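Local coordinates for transcriptional regulator (Streptococcus thermophilus LMD-9, PDB 5JUF), which probably activates competence genes as the DNA-binding, peptide-sensing partner in the ComRS cell-to-cell communication system, and is seen here without its peptide, at residues K12-R15 with E16-M20; L46-L49 with D50-S53. All blocks are in the same frame, centred on the assembly; numbering follows the deposited sequence.

Contact 1: K12-R15 with E16-M20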
loop_
_atom_site.group_PDB
_atom_site.type_symbol
_atom_site.label_atom_id
_atom_site.label_comp_id
_atom_site.label_asym_id
_atom_site.label_seq_id
_atom_site.Cartn_x
_atom_site.Cartn_y
_atom_site.Cartn_z
ATOM N N LYS A 12 -3.725 23.049 19.098
ATOM C CA LYS A 12 -2.798 24.171 19.001
ATOM C C LYS A 12 -2.878 25.069 20.231
ATOM O O LYS A 12 -1.843 25.455 20.793
ATOM C CB LYS A 12 -3.100 24.980 17.734
ATOM C CG LYS A 12 -2.137 26.140 17.473
ATOM C CD LYS A 12 -2.443 26.794 16.139
ATOM C CE LYS A 12 -1.309 27.738 15.688
ATOM N NZ LYS A 12 -1.526 29.133 16.136
ATOM N N THR A 13 -4.097 25.408 20.667
ATOM C CA THR A 13 -4.240 26.269 21.840
ATOM C C THR A 13 -3.564 25.656 23.063
ATOM O O THR A 13 -2.896 26.360 23.826
ATOM C CB THR A 13 -5.718 26.539 22.128
ATOM O OG1 THR A 13 -6.315 27.171 20.989
ATOM C CG2 THR A 13 -5.885 27.444 23.344
ATOM N N GLU A 14 -3.710 24.343 23.262
ATOM C CA GLU A 14 -3.100 23.737 24.448
ATOM C C GLU A 14 -1.588 23.625 24.297
ATOM O O GLU A 14 -0.841 23.895 25.247
ATOM C CB GLU A 14 -3.704 22.362 24.727
ATOM C CG GLU A 14 -3.102 21.666 25.946
ATOM C CD GLU A 14 -3.387 22.396 27.260
ATOM O OE1 GLU A 14 -2.693 22.125 28.255
ATOM O OE2 GLU A 14 -4.306 23.242 27.297
ATOM N N ARG A 15 -1.114 23.199 23.124
ATOM C CA ARG A 15 0.331 23.176 22.894
ATOM C C ARG A 15 0.953 24.542 23.176
ATOM O O ARG A 15 1.974 24.645 23.870
ATOM C CB ARG A 15 0.646 22.744 21.461
ATOM C CG ARG A 15 2.147 22.596 21.239
ATOM C CD ARG A 15 2.514 22.195 19.805
ATOM N NE ARG A 15 1.945 23.068 18.785
ATOM C CZ ARG A 15 2.408 24.282 18.493
ATOM N NH1 ARG A 15 3.441 24.796 19.165
ATOM N NH2 ARG A 15 1.838 24.978 17.526
ATOM N N GLU A 16 0.337 25.608 22.658
ATOM C CA GLU A 16 0.880 26.945 22.878
ATOM C C GLU A 16 0.749 27.369 24.341
ATOM O O GLU A 16 1.652 28.021 24.887
ATOM C CB GLU A 16 0.191 27.946 21.946
ATOM C CG GLU A 16 0.549 27.739 20.491
ATOM C CD GLU A 16 -0.152 28.721 19.584
ATOM O OE1 GLU A 16 -1.160 29.307 20.019
ATOM O OE2 GLU A 16 0.302 28.905 18.433
ATOM N N ARG A 17 -0.362 27.006 24.995
ATOM C CA ARG A 17 -0.502 27.303 26.424
ATOM C C ARG A 17 0.644 26.695 27.226
ATOM O O ARG A 17 1.128 27.301 28.192
ATOM C CB ARG A 17 -1.854 26.784 26.951
ATOM C CG ARG A 17 -2.240 27.361 28.324
ATOM C CD ARG A 17 -3.448 26.654 28.964
ATOM N NE ARG A 17 -3.169 25.246 29.259
ATOM C CZ ARG A 17 -2.558 24.806 30.360
ATOM N NH1 ARG A 17 -2.152 25.659 31.291
ATOM N NH2 ARG A 17 -2.352 23.509 30.531
ATOM N N GLN A 18 1.089 25.492 26.845
ATOM C CA GLN A 18 2.213 24.845 27.514
ATOM C C GLN A 18 3.561 25.334 27.004
ATOM O O GLN A 18 4.589 24.820 27.452
ATOM C CB GLN A 18 2.125 23.320 27.357
ATOM C CG GLN A 18 0.881 22.716 28.019
ATOM C CD GLN A 18 0.871 21.196 28.029
ATOM O OE1 GLN A 18 1.910 20.549 27.919
ATOM N NE2 GLN A 18 -0.314 20.621 28.167
ATOM N N GLN A 19 3.577 26.321 26.106
ATOM C CA GLN A 19 4.817 26.872 25.540
ATOM C C GLN A 19 5.683 25.764 24.939
ATOM O O GLN A 19 6.909 25.774 25.030
ATOM C CB GLN A 19 5.602 27.686 26.578
ATOM C CG GLN A 19 4.901 28.987 27.060
ATOM C CD GLN A 19 4.566 29.972 25.933
ATOM O OE1 GLN A 19 5.261 30.046 24.914
ATOM N NE2 GLN A 19 3.497 30.746 26.125
ATOM N N MET A 20 5.033 24.792 24.322
ATOM C CA MET A 20 5.710 23.643 23.743
ATOM C C MET A 20 5.838 23.832 22.240
ATOM O O MET A 20 4.868 24.200 21.567
ATOM C CB MET A 20 4.946 22.354 24.042
ATOM C CG MET A 20 5.632 21.105 23.543
ATOM S SD MET A 20 4.622 19.626 23.743
ATOM C CE MET A 20 4.568 19.435 25.527
HETATM O O HOH W 1 2.656 28.096 17.338
#

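Contact 2: L46-L49 with D50-S53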
loop_
_atom_site.group_PDB
_atom_site.type_symbol
_atom_site.label_atom_id
_atom_site.label_comp_id
_atom_site.label_asym_id
_atom_site.label_seq_id
_atom_site.Cartn_x
_atom_site.Cartn_y
_atom_site.Cartn_z
ATOM N N LEU A 46 -7.537 15.739 9.683
ATOM C CA LEU A 46 -8.038 15.183 10.924
ATOM C C LEU A 46 -7.022 14.201 11.478
ATOM O O LEU A 46 -6.387 13.469 10.705
ATOM C CB LEU A 46 -9.348 14.455 10.685
ATOM C CG LEU A 46 -10.249 14.106 11.862
ATOM C CD1 LEU A 46 -10.863 15.376 12.428
ATOM C CD2 LEU A 46 -11.315 13.166 11.366
ATOM N N PRO A 47 -6.857 14.163 12.801
ATOM C CA PRO A 47 -5.974 13.158 13.397
ATOM C C PRO A 47 -6.656 11.803 13.462
ATOM O O PRO A 47 -7.843 11.702 13.775
ATOM C CB PRO A 47 -5.713 13.707 14.805
ATOM C CG PRO A 47 -6.909 14.543 15.110
ATOM C CD PRO A 47 -7.414 15.089 13.804
ATOM N N SER A 48 -5.890 10.760 13.155
ATOM C CA SER A 48 -6.358 9.411 13.417
ATOM C C SER A 48 -6.390 9.170 14.923
ATOM O O SER A 48 -5.818 9.928 15.709
ATOM C CB SER A 48 -5.448 8.387 12.749
ATOM O OG SER A 48 -4.128 8.507 13.267
ATOM N N LEU A 49 -7.092 8.101 15.320
ATOM C CA LEU A 49 -7.063 7.663 16.710
ATOM C C LEU A 49 -5.638 7.568 17.239
ATOM O O LEU A 49 -5.354 8.002 18.360
ATOM C CB LEU A 49 -7.753 6.300 16.846
ATOM C CG LEU A 49 -9.230 6.350 17.207
ATOM C CD1 LEU A 49 -9.805 4.933 17.370
ATOM C CD2 LEU A 49 -9.379 7.156 18.484
ATOM N N ASP A 50 -4.732 6.991 16.447
ATOM C CA ASP A 50 -3.352 6.811 16.891
ATOM C C ASP A 50 -2.645 8.155 17.082
ATOM O O ASP A 50 -1.985 8.375 18.103
ATOM C CB ASP A 50 -2.589 5.937 15.894
ATOM C CG ASP A 50 -3.011 4.464 15.946
ATOM O OD1 ASP A 50 -3.637 4.027 16.939
ATOM O OD2 ASP A 50 -2.701 3.738 14.982
ATOM N N ARG A 51 -2.764 9.062 16.108
ATOM C CA ARG A 51 -2.141 10.384 16.259
ATOM C C ARG A 51 -2.750 11.161 17.419
ATOM O O ARG A 51 -2.037 11.855 18.159
ATOM C CB ARG A 51 -2.283 11.198 14.970
ATOM C CG ARG A 51 -1.730 10.519 13.723
ATOM C CD ARG A 51 -0.393 11.055 13.284
ATOM N NE ARG A 51 -0.109 10.677 11.899
ATOM C CZ ARG A 51 0.669 9.661 11.533
ATOM N NH1 ARG A 51 1.282 8.921 12.437
ATOM N NH2 ARG A 51 0.846 9.390 10.251
ATOM N N LEU A 52 -4.077 11.096 17.566
ATOM C CA LEU A 52 -4.728 11.794 18.669
ATOM C C LEU A 52 -4.254 11.248 20.013
ATOM O O LEU A 52 -3.992 12.017 20.948
ATOM C CB LEU A 52 -6.251 11.671 18.545
ATOM C CG LEU A 52 -7.081 12.521 19.517
ATOM C CD1 LEU A 52 -6.897 13.996 19.213
ATOM C CD2 LEU A 52 -8.571 12.143 19.505
ATOM N N SER A 53 -4.136 9.922 20.129
ATOM C CA SER A 53 -3.637 9.332 21.373
ATOM C C SER A 53 -2.212 9.790 21.676
ATOM O O SER A 53 -1.884 10.111 22.826
ATOM C CB SER A 53 -3.698 7.809 21.291
ATOM O OG SER A 53 -3.102 7.237 22.439
#

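Contact 1: K12-R15 with E16-M20
E14 and R17 form a side-on salt bridge in which each carboxylate oxygen takes one nitrogen. R17 NH2 reaches E14 OE1 at 2.7 Å, on the syn lone pair. R17 NE gives a nearly straight bond to E14 OE2 at 3.0 Å, but meets it from 33° out of the carboxylate plane. The two flat groups are therefore not coplanar; their planes lie 41° apart. The anti lone pair of E14 OE1 takes Q18 NE2 at 2.8 Å. K61 forms a salt bridge with the same oxygen, and L59 O also accepts from Q18 NE2. The E14 chain folds over at chi2 (65°), which turns its carboxylate toward the end of the helix.

Alongside, on the same stretch of helix, K12 NZ makes a salt bridge with E16 OE2 at 2.9 Å, from the syn side but well out of the carboxylate plane. A water links that oxygen to R15 NH2. R15 NH1 donates to M20 O at 2.9 Å, in the guanidinium plane, while R15 NE pairs with E41. E16 CG lies over one face of this guanidinium. R15 CG touches M20 CB at 4.0 Å, and both side chains also pack on L25.

The backbone closes with Q19 N to E16 O and M20 N to R15 O (3.1 Å). Q19 has positive phi. This is a Schellman motif, ending helix 3-17 of the helix-turn-helix region.

Contact 2: L46-L49 with D50-S53
An N-cap opens helix 49-59 of the helix-turn-helix region, and S48 supplies it. Its OG accepts from R51 N at 3.2 Å, with an N-H...O angle of 171°. At chi1 61° the hydroxyl sits between the backbone N and the carbonyl carbon of S48, and from there it faces the first turn. R51 CG lies against the same oxygen, also at 3.2 Å. The strongest polar partner of S48 OG is E118 OE2, so the hydroxyl is held from outside the helix while it caps R51 N.

The backbone takes over at once. L52 N donates to S48 O at 2.8 Å, and S53 N to L49 O at 2.9 Å. P47 comes just before the cap. Its CG touches L52 CD1 at 4.1 Å, a small apolar contact across the start of the helix. P47 CB also lies 4.3 Å from R51 CB.

P47 and L46, both buried, pack on I7 of helix 3-17. L52 touches L66 and L67 of helix 63-67, and I72. R51 runs the other way, to L148 and Q151 of helix 139-152, and makes a weak hydrogen bond to E31 O.

In the fold
Both contacts are local and lie at helix ends in the helix-turn-helix region. Contact 1 closes helix 3-17, and contact 2 opens helix 49-59. Their centres are about 18 Å apart, and their nearest atoms about 10 Å, so they do not touch. Contact 1 is a surface contact; its centre lies about 35 Å from the centre of the chain. Its chemistry is mostly charged, with R15 as its buried residue. Contact 2 is partly buried, its centre about 20 Å from that of the chain. It joins one capping hydroxyl and the first backbone bonds of the helix to a small apolar touch. Helix 3-17, which contact 1 closes, also packs against the residues before the cap in contact 2. Contact 2 also reaches the tetratricopeptide region through E118 and helix 139-152.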